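Local coordinates for penicillin-binding protein 2B (Streptococcus pneumoniae, PDB 2WAD) that probably acts as a transpeptidase that forms peptide cross-links between glycan strands of peptidoglycan during peripheral cell-wall synthesis and binds penicillin, at residues S58-I63 against Y267-Y272; L259-G264 against G278-K283; G549-N554 against G560-A565. One frame throughout, in Å; residues are numbered along the deposited sequence.

Contact 1. Residues S58-I63 against Y267-Y272; sequences SARGEI and YLEKQY
Arg60 meets Glu269 where the extended chain of 58-63, running without regular structure until Ile63 enters strand 63-64, passes the short helix 267-271. The backbone bond from Gln271 N to Tyr267 O, 2.8 Å, marks the single helical turn, and Tyr272 leaves helical geometry directly after it, in the N-cap position of helix 273-276. Arg60 directs its side chain toward this turn. With CG anti to the backbone N (chi1 -164°) and the chain straight from CG to NE, the guanidinium is carried across to the helix. There Arg60 NE donates to Glu269 OE1 at 2.7 Å, a fairly straight bond and the heart of a salt bridge. OE1 lies close to the guanidinium plane, but the donor sits above the carboxylate plane, and the two planes are 49° apart. Arg60 NH2 adds a weak bond to the same Glu269 OE1, at 3.4 Å. Both segments belong to the family's N-terminal dimerisation-domain region, and the pair is buried there, where a charge would probably be costly without a partner. Glu269, bent at chi2 (-88°), turns its other oxygen, OE2, to Arg223 in a second salt bridge, while Arg60 NH2 also pairs with Glu273. Because Arg223 NH2 approaches Arg60 NE, Glu269 probably offsets two neighbouring positive charges. Beside the salt bridges, the side chains of Ile63 and Leu268 both pack on Leu310 of strand 307-310.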
loop_
_atom_site.group_PDB
_atom_site.type_symbol
_atom_site.label_atom_id
_atom_site.label_comp_id
_atom_site.label_asym_id
_atom_site.label_seq_id
_atom_site.Cartn_x
_atom_site.Cartn_y
_atom_site.Cartn_z
ATOM N N SER A 58 -18.766 -9.978 -13.800
ATOM C CA SER A 58 -17.989 -11.189 -14.047
ATOM C C SER A 58 -17.030 -11.506 -12.898
ATOM O O SER A 58 -17.129 -10.922 -11.816
ATOM C CB SER A 58 -17.223 -11.074 -15.363
ATOM O OG SER A 58 -18.108 -11.044 -16.469
ATOM N N ALA A 59 -16.115 -12.436 -13.152
ATOM C CA ALA A 59 -15.106 -12.878 -12.193
ATOM C C ALA A 59 -13.914 -11.931 -12.147
ATOM O O ALA A 59 -13.491 -11.421 -13.181
ATOM C CB ALA A 59 -14.631 -14.278 -12.544
ATOM N N ARG A 60 -13.385 -11.722 -10.944
ATOM C CA ARG A 60 -12.249 -10.836 -10.690
ATOM C C ARG A 60 -10.958 -11.497 -11.152
ATOM O O ARG A 60 -10.801 -12.711 -11.016
ATOM C CB ARG A 60 -12.160 -10.481 -9.206
ATOM C CG ARG A 60 -11.255 -9.286 -8.904
ATOM C CD ARG A 60 -11.294 -8.876 -7.430
ATOM N NE ARG A 60 -10.527 -7.660 -7.158
ATOM C CZ ARG A 60 -10.961 -6.426 -7.376
ATOM N NH1 ARG A 60 -12.177 -6.237 -7.888
ATOM N NH2 ARG A 60 -10.175 -5.391 -7.093
ATOM N N GLY A 61 -10.064 -10.711 -11.746
ATOM C CA GLY A 61 -8.719 -11.190 -12.033
ATOM C C GLY A 61 -7.993 -11.524 -10.738
ATOM O O GLY A 61 -8.445 -11.164 -9.647
ATOM N N GLU A 62 -6.867 -12.221 -10.850
ATOM C CA GLU A 62 -6.160 -12.690 -9.663
ATOM C C GLU A 62 -4.739 -12.160 -9.574
ATOM O O GLU A 62 -4.254 -11.514 -10.510
ATOM C CB GLU A 62 -6.198 -14.221 -9.604
ATOM C CG GLU A 62 -7.515 -14.770 -9.079
ATOM C CD GLU A 62 -7.783 -16.202 -9.525
ATOM O OE1 GLU A 62 -8.587 -16.917 -8.883
ATOM O OE2 GLU A 62 -7.199 -16.616 -10.547
ATOM N N ILE A 63 -4.089 -12.445 -8.446
ATOM C CA ILE A 63 -2.811 -11.851 -8.079
ATOM C C ILE A 63 -1.763 -12.952 -7.893
ATOM O O ILE A 63 -1.973 -13.887 -7.128
ATOM C CB ILE A 63 -2.908 -11.097 -6.725
ATOM C CG1 ILE A 63 -4.214 -10.306 -6.598
ATOM C CG2 ILE A 63 -1.666 -10.280 -6.458
ATOM C CD1 ILE A 63 -4.210 -8.966 -7.264
ATOM N N TYR A 267 -5.119 -1.523 -0.492
ATOM C CA TYR A 267 -3.842 -1.960 -1.060
ATOM C C TYR A 267 -3.876 -2.333 -2.539
ATOM O O TYR A 267 -4.559 -1.666 -3.320
ATOM C CB TYR A 267 -3.185 -2.998 -0.139
ATOM C CG TYR A 267 -3.093 -2.433 1.260
ATOM C CD1 TYR A 267 -3.869 -2.947 2.298
ATOM C CD2 TYR A 267 -2.272 -1.327 1.523
ATOM C CE1 TYR A 267 -3.816 -2.396 3.579
ATOM C CE2 TYR A 267 -2.214 -0.771 2.786
ATOM C CZ TYR A 267 -2.990 -1.317 3.806
ATOM O OH TYR A 267 -2.953 -0.771 5.065
ATOM N N LEU A 268 -3.189 -3.404 -2.926
ATOM C CA LEU A 268 -3.184 -3.827 -4.331
ATOM C C LEU A 268 -4.578 -4.029 -4.956
ATOM O O LEU A 268 -4.795 -3.667 -6.120
ATOM C CB LEU A 268 -2.311 -5.072 -4.544
ATOM C CG LEU A 268 -0.802 -5.019 -4.309
ATOM C CD1 LEU A 268 -0.166 -6.374 -4.650
ATOM C CD2 LEU A 268 -0.163 -3.889 -5.131
ATOM N N GLU A 269 -5.519 -4.616 -4.220
ATOM C CA GLU A 269 -6.826 -4.924 -4.819
ATOM C C GLU A 269 -7.464 -3.606 -5.202
ATOM O O GLU A 269 -8.146 -3.523 -6.215
ATOM C CB GLU A 269 -7.781 -5.664 -3.871
ATOM C CG GLU A 269 -7.402 -7.093 -3.514
ATOM C CD GLU A 269 -7.934 -8.116 -4.490
ATOM O OE1 GLU A 269 -8.271 -7.754 -5.645
ATOM O OE2 GLU A 269 -8.015 -9.297 -4.091
ATOM N N LYS A 270 -7.241 -2.578 -4.393
ATOM C CA LYS A 270 -7.781 -1.263 -4.688
ATOM C C LYS A 270 -6.981 -0.564 -5.780
ATOM O O LYS A 270 -7.545 -0.023 -6.723
ATOM C CB LYS A 270 -7.848 -0.401 -3.422
ATOM C CG LYS A 270 -8.452 0.992 -3.637
ATOM C CD LYS A 270 -8.701 1.700 -2.312
ATOM C CE LYS A 270 -8.836 3.189 -2.524
ATOM N NZ LYS A 270 -9.582 3.790 -1.397
ATOM N N GLN A 271 -5.661 -0.548 -5.639
ATOM C CA GLN A 271 -4.816 0.141 -6.608
ATOM C C GLN A 271 -5.060 -0.311 -8.052
ATOM O O GLN A 271 -5.077 0.511 -8.970
ATOM C CB GLN A 271 -3.346 -0.024 -6.222
ATOM C CG GLN A 271 -2.420 0.789 -7.050
ATOM C CD GLN A 271 -2.478 2.262 -6.697
ATOM O OE1 GLN A 271 -1.802 3.085 -7.325
ATOM N NE2 GLN A 271 -3.281 2.600 -5.693
ATOM N N TYR A 272 -5.242 -1.614 -8.248
ATOM C CA TYR A 272 -5.365 -2.189 -9.583
ATOM C C TYR A 272 -6.779 -2.668 -9.889
ATOM O O TYR A 272 -6.989 -3.521 -10.754
ATOM C CB TYR A 272 -4.338 -3.305 -9.795
ATOM C CG TYR A 272 -2.934 -2.750 -9.868
ATOM C CD1 TYR A 272 -2.167 -2.606 -8.724
ATOM C CD2 TYR A 272 -2.412 -2.292 -11.066
ATOM C CE1 TYR A 272 -0.888 -2.058 -8.769
ATOM C CE2 TYR A 272 -1.146 -1.752 -11.126
ATOM C CZ TYR A 272 -0.386 -1.636 -9.988
ATOM O OH TYR A 272 0.874 -1.083 -10.066
#

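Contact 2. Residues L259-G264 against G278-K283; sequences LNDRVG and GKRPVK. Unlike the reference sequence in segment 278-283: Pro281 (reference Ser).
Arg280 reaches Asp261 from the run of chain leading into strand 282-287, the central strand of a three-stranded antiparallel sheet in the dimerisation-domain region; Asp261 lies in the loop between helices 249-255 and 267-271. The two side chains approach from opposite directions and alone make the contact, the backbones staying apart. From CB of Arg280, CG departs anti to the carbonyl carbon (chi1 -45°), and the chain then runs extended through CD to NE. Tyr257 and Thr55 also touch this side chain. Arg280 NE is still 4.0 Å from Asp261 OD2, so the meeting is left to the end of the guanidinium. Arg280 NH1 is 3.2 Å from Asp261 OD2, and Asp261 OD1 stands farther off, 3.4 Å from Arg280 NH2. In the model Arg280 NH2 is paired with Asp261 OD2 as a salt bridge, but their separation is implausibly short and the placing of both atoms doubtful. Opposite charges face each other, consistent with a salt bridge whose detailed geometry stays uncertain. As modelled, OD2 comes in at the guanidinium edge, near its plane, whereas the carboxylate as a whole is turned 73° from that plane. From its own segment's side, Asp261 OD2 also accepts, in the model, a hydrogen bond from the backbone N of Ser258.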
loop_
_atom_site.group_PDB
_atom_site.type_symbol
_atom_site.label_atom_id
_atom_site.label_comp_id
_atom_site.label_asym_id
_atom_site.label_seq_id
_atom_site.Cartn_x
_atom_site.Cartn_y
_atom_site.Cartn_z
ATOM N N LEU A 259 -24.492 -1.357 -8.096
ATOM C CA LEU A 259 -24.490 -1.061 -6.667
ATOM C C LEU A 259 -24.097 -2.271 -5.822
ATOM O O LEU A 259 -23.693 -2.123 -4.667
ATOM C CB LEU A 259 -25.872 -0.525 -6.265
ATOM C CG LEU A 259 -26.186 0.227 -4.967
ATOM C CD1 LEU A 259 -25.066 1.141 -4.490
ATOM C CD2 LEU A 259 -27.472 1.021 -5.179
ATOM N N ASN A 260 -24.210 -3.463 -6.402
ATOM C CA ASN A 260 -23.846 -4.707 -5.726
ATOM C C ASN A 260 -22.476 -5.247 -6.149
ATOM O O ASN A 260 -22.097 -6.373 -5.804
ATOM C CB ASN A 260 -24.906 -5.772 -6.000
ATOM C CG ASN A 260 -25.060 -6.059 -7.479
ATOM O OD1 ASN A 260 -24.776 -5.207 -8.326
ATOM N ND2 ASN A 260 -25.512 -7.268 -7.798
ATOM N N ASP A 261 -21.743 -4.430 -6.899
ATOM C CA ASP A 261 -20.413 -4.783 -7.391
ATOM C C ASP A 261 -19.407 -5.066 -6.288
ATOM O O ASP A 261 -19.397 -4.405 -5.253
ATOM C CB ASP A 261 -19.858 -3.672 -8.282
ATOM C CG ASP A 261 -20.521 -3.633 -9.646
ATOM O OD1 ASP A 261 -21.365 -4.509 -9.938
ATOM O OD2 ASP A 261 -20.183 -2.726 -10.434
ATOM N N ARG A 262 -18.555 -6.053 -6.522
ATOM C CA ARG A 262 -17.453 -6.308 -5.609
ATOM C C ARG A 262 -16.160 -5.663 -6.086
ATOM O O ARG A 262 -15.662 -5.963 -7.168
ATOM C CB ARG A 262 -17.318 -7.800 -5.334
ATOM C CG ARG A 262 -18.557 -8.304 -4.634
ATOM C CD ARG A 262 -18.330 -9.658 -4.039
ATOM N NE ARG A 262 -18.512 -10.679 -5.057
ATOM C CZ ARG A 262 -18.171 -11.949 -4.884
ATOM N NH1 ARG A 262 -17.625 -12.322 -3.734
ATOM N NH2 ARG A 262 -18.365 -12.837 -5.854
ATOM N N VAL A 263 -15.653 -4.754 -5.261
ATOM C CA VAL A 263 -14.551 -3.882 -5.619
ATOM C C VAL A 263 -13.418 -3.963 -4.583
ATOM O O VAL A 263 -13.619 -4.416 -3.450
ATOM C CB VAL A 263 -15.042 -2.425 -5.783
ATOM C CG1 VAL A 263 -16.266 -2.386 -6.699
ATOM C CG2 VAL A 263 -15.379 -1.813 -4.431
ATOM N N GLY A 264 -12.222 -3.562 -4.996
ATOM C CA GLY A 264 -11.083 -3.533 -4.087
ATOM C C GLY A 264 -11.196 -2.355 -3.141
ATOM O O GLY A 264 -11.490 -1.241 -3.571
ATOM N N GLY A 278 -13.815 -7.740 -13.483
ATOM C CA GLY A 278 -14.261 -8.502 -14.637
ATOM C C GLY A 278 -14.945 -7.609 -15.655
ATOM O O GLY A 278 -15.612 -6.639 -15.298
ATOM N N LYS A 279 -14.765 -7.926 -16.932
ATOM C CA LYS A 279 -15.515 -7.251 -17.983
ATOM C C LYS A 279 -16.931 -7.825 -18.001
ATOM O O LYS A 279 -17.124 -9.037 -18.046
ATOM C CB LYS A 279 -14.838 -7.442 -19.341
ATOM C CG LYS A 279 -15.539 -6.747 -20.497
ATOM C CD LYS A 279 -15.181 -7.395 -21.832
ATOM C CE LYS A 279 -16.110 -6.936 -22.953
ATOM N NZ LYS A 279 -17.463 -7.572 -22.873
ATOM N N ARG A 280 -17.927 -6.951 -17.959
ATOM C CA ARG A 280 -19.305 -7.394 -17.735
ATOM C C ARG A 280 -20.044 -7.896 -18.972
ATOM O O ARG A 280 -19.878 -7.329 -20.053
ATOM C CB ARG A 280 -20.095 -6.238 -17.133
ATOM C CG ARG A 280 -19.357 -5.523 -16.028
ATOM C CD ARG A 280 -20.316 -4.611 -15.306
ATOM N NE ARG A 280 -19.672 -3.909 -14.203
ATOM C CZ ARG A 280 -20.331 -3.291 -13.228
ATOM N NH1 ARG A 280 -21.663 -3.281 -13.218
ATOM N NH2 ARG A 280 -19.644 -2.675 -12.271
ATOM N N PRO A 281 -20.864 -8.958 -18.827
ATOM C CA PRO A 281 -21.824 -9.185 -19.911
ATOM C C PRO A 281 -22.902 -8.094 -19.943
ATOM O O PRO A 281 -23.355 -7.622 -18.895
ATOM C CB PRO A 281 -22.437 -10.558 -19.588
ATOM C CG PRO A 281 -21.468 -11.230 -18.691
ATOM C CD PRO A 281 -20.775 -10.115 -17.914
ATOM N N VAL A 282 -23.291 -7.690 -21.151
ATOM C CA VAL A 282 -24.328 -6.680 -21.361
ATOM C C VAL A 282 -25.355 -7.219 -22.357
ATOM O O VAL A 282 -25.006 -7.813 -23.379
ATOM C CB VAL A 282 -23.749 -5.358 -21.919
ATOM C CG1 VAL A 282 -24.854 -4.488 -22.499
ATOM C CG2 VAL A 282 -22.968 -4.578 -20.856
ATOM N N LYS A 283 -26.631 -7.018 -22.050
ATOM C CA LYS A 283 -27.714 -7.526 -22.884
ATOM C C LYS A 283 -28.727 -6.418 -23.110
ATOM O O LYS A 283 -28.789 -5.451 -22.352
ATOM C CB LYS A 283 -28.408 -8.704 -22.198
ATOM C CG LYS A 283 -27.524 -9.927 -22.043
ATOM C CD LYS A 283 -28.310 -11.180 -21.671
ATOM C CE LYS A 283 -27.589 -12.429 -22.167
ATOM N NZ LYS A 283 -26.103 -12.297 -22.052
#

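Contact 3. Residues G549-N554 against G560-A565. Unlike the reference sequence in segment 549-554: Asp552 (reference Gly). Unlike the reference sequence in segment 560-565: Glu561 (reference Asp), Ala565 (reference Gln).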
loop_
_atom_site.group_PDB
_atom_site.type_symbol
_atom_site.label_atom_id
_atom_site.label_comp_id
_atom_site.label_asym_id
_atom_site.label_seq_id
_atom_site.Cartn_x
_atom_site.Cartn_y
_atom_site.Cartn_z
ATOM N N GLY A 549 3.620 -6.785 -14.181
ATOM C CA GLY A 549 2.896 -6.729 -15.455
ATOM C C GLY A 549 1.429 -7.099 -15.335
ATOM O O GLY A 549 1.001 -7.650 -14.330
ATOM N N ILE A 550 0.641 -6.773 -16.352
ATOM C CA ILE A 550 -0.740 -7.243 -16.392
ATOM C C ILE A 550 -0.797 -8.393 -17.377
ATOM O O ILE A 550 -0.255 -8.279 -18.472
ATOM C CB ILE A 550 -1.708 -6.137 -16.828
ATOM C CG1 ILE A 550 -1.705 -4.998 -15.794
ATOM C CG2 ILE A 550 -3.094 -6.709 -17.057
ATOM C CD1 ILE A 550 -1.098 -3.715 -16.307
ATOM N N TYR A 551 -1.458 -9.483 -16.996
ATOM C CA TYR A 551 -1.486 -10.693 -17.808
ATOM C C TYR A 551 -2.907 -11.115 -18.134
ATOM O O TYR A 551 -3.835 -10.818 -17.378
ATOM C CB TYR A 551 -0.778 -11.830 -17.068
ATOM C CG TYR A 551 0.707 -11.596 -16.946
ATOM C CD1 TYR A 551 1.611 -12.408 -17.618
ATOM C CD2 TYR A 551 1.207 -10.543 -16.186
ATOM C CE1 TYR A 551 2.972 -12.196 -17.521
ATOM C CE2 TYR A 551 2.570 -10.310 -16.097
ATOM C CZ TYR A 551 3.438 -11.145 -16.769
ATOM O OH TYR A 551 4.781 -10.933 -16.710
ATOM N N ASP A 552 -3.055 -11.813 -19.258
ATOM C CA ASP A 552 -4.329 -12.376 -19.672
ATOM C C ASP A 552 -4.572 -13.671 -18.918
ATOM O O ASP A 552 -3.661 -14.193 -18.263
ATOM C CB ASP A 552 -4.300 -12.683 -21.166
ATOM C CG ASP A 552 -5.676 -12.678 -21.783
ATOM O OD1 ASP A 552 -6.676 -12.460 -21.056
ATOM O OD2 ASP A 552 -5.752 -12.894 -23.008
ATOM N N ASN A 553 -5.809 -14.156 -19.001
ATOM C CA ASN A 553 -6.195 -15.478 -18.519
ATOM C C ASN A 553 -5.951 -16.540 -19.580
ATOM O O ASN A 553 -6.137 -16.281 -20.767
ATOM C CB ASN A 553 -7.670 -15.497 -18.120
ATOM C CG ASN A 553 -7.929 -14.725 -16.844
ATOM O OD1 ASN A 553 -8.757 -13.816 -16.806
ATOM N ND2 ASN A 553 -7.212 -15.078 -15.792
ATOM N N ASN A 554 -5.525 -17.723 -19.152
ATOM C CA ASN A 554 -5.348 -18.853 -20.064
ATOM C C ASN A 554 -6.632 -19.662 -20.185
ATOM O O ASN A 554 -7.655 -19.266 -19.629
ATOM C CB ASN A 554 -4.136 -19.720 -19.673
ATOM C CG ASN A 554 -4.279 -20.396 -18.310
ATOM O OD1 ASN A 554 -5.373 -20.549 -17.766
ATOM N ND2 ASN A 554 -3.151 -20.828 -17.761
ATOM N N GLY A 560 -2.111 -16.317 -17.563
ATOM C CA GLY A 560 -1.938 -16.560 -18.988
ATOM C C GLY A 560 -0.748 -15.805 -19.536
ATOM O O GLY A 560 0.343 -15.868 -18.977
ATOM N N GLU A 561 -0.952 -15.057 -20.616
ATOM C CA GLU A 561 0.162 -14.368 -21.264
ATOM C C GLU A 561 0.222 -12.845 -21.087
ATOM O O GLU A 561 -0.801 -12.197 -20.871
ATOM C CB GLU A 561 0.183 -14.726 -22.747
ATOM C CG GLU A 561 1.588 -14.736 -23.318
ATOM C CD GLU A 561 1.636 -15.266 -24.738
ATOM O OE1 GLU A 561 0.614 -15.812 -25.223
ATOM O OE2 GLU A 561 2.710 -15.124 -25.364
ATOM N N LEU A 562 1.421 -12.280 -21.207
ATOM C CA LEU A 562 1.648 -10.845 -21.001
ATOM C C LEU A 562 0.759 -9.906 -21.824
ATOM O O LEU A 562 0.801 -9.913 -23.056
ATOM C CB LEU A 562 3.114 -10.496 -21.249
ATOM C CG LEU A 562 3.490 -9.030 -20.989
ATOM C CD1 LEU A 562 3.258 -8.601 -19.544
ATOM C CD2 LEU A 562 4.907 -8.698 -21.417
ATOM N N ILE A 563 -0.047 -9.088 -21.155
ATOM C CA ILE A 563 -0.784 -8.053 -21.876
ATOM C C ILE A 563 0.082 -6.798 -21.967
ATOM O O ILE A 563 0.260 -6.236 -23.046
ATOM C CB ILE A 563 -2.130 -7.700 -21.215
ATOM C CG1 ILE A 563 -3.025 -8.932 -21.088
ATOM C CG2 ILE A 563 -2.847 -6.607 -22.000
ATOM C CD1 ILE A 563 -3.098 -9.751 -22.344
ATOM N N GLN A 564 0.638 -6.378 -20.835
ATOM C CA GLN A 564 1.377 -5.121 -20.755
ATOM C C GLN A 564 2.261 -5.067 -19.505
ATOM O O GLN A 564 1.774 -5.175 -18.385
ATOM C CB GLN A 564 0.390 -3.951 -20.722
ATOM C CG GLN A 564 1.010 -2.591 -20.438
ATOM C CD GLN A 564 -0.034 -1.492 -20.371
ATOM O OE1 GLN A 564 -1.034 -1.514 -21.094
ATOM N NE2 GLN A 564 0.195 -0.514 -19.506
ATOM N N ALA A 565 3.562 -4.901 -19.698
ATOM C CA ALA A 565 4.477 -4.795 -18.574
ATOM C C ALA A 565 4.339 -3.408 -17.959
ATOM O O ALA A 565 3.994 -2.460 -18.648
ATOM C CB ALA A 565 5.901 -5.016 -19.034
#
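The ring of Tyr551 carries Leu562 CD1 on one face, 4.0 Å from the centroid and 21° off the normal, a CH-pi contact displaced toward the rim near CZ. At the ring's edge stand two backbone oxygens, Gly549 O and Gly560 O. Leu562 brings its methyl here with CG anti to the backbone N (chi1 -177°), and the Tyr551 hydroxyl is hydrogen-bonded to Glu548 OE2. The segments are the two arms of a beta hairpin, 547-553 with 559-565, at one margin of a mixed sheet, and their antiparallel pairing is interrupted by a classic beta bulge. Ile563 and Gln564 both face Ile550, whose O accepts from Ile563 N at 2.8 Å and from Gln564 N at 3.2 Å. Ile550 N returns a nearly straight bond to Gln564 O, 2.8 Å long. Past the bulge the ladder resumes one residue out of step, with Asp552 N bonded to Glu561 O at 2.8 Å. Ile563, at the corner of its chain, lays CD1 against Asp552 CB at 3.4 Å. The carboxylate of Asp552, one of the residues that differ from the reference sequence, forms a salt bridge through OD1 with Lys306. Near the turn, Gly560 N makes a weak bond to Asp552 O.

In the fold
Contacts 1 and 2 interlock within the dimerisation-domain region: their segments alternate along the chain, their centres lie about 12 Å apart, and Ser58 OG probably hydrogen-bonds to Lys279 O where they touch. Contact 3 follows later in sequence, in the transpeptidase region, its centre about 14 Å from that of contact 1 and about 21 Å from that of contact 2, without touching either. A mixed sheet nevertheless connects the two regions: Ile63 of contact 1 lies on one outermost strand, 63-64, and the hairpin of contact 3 supplies 547-553 and the other outermost strand, 559-565. Strand 307-310 lies between 63-64 and the hairpin, so the sheet spans both regions, while all three contacts lie away from the annotated active-site serine.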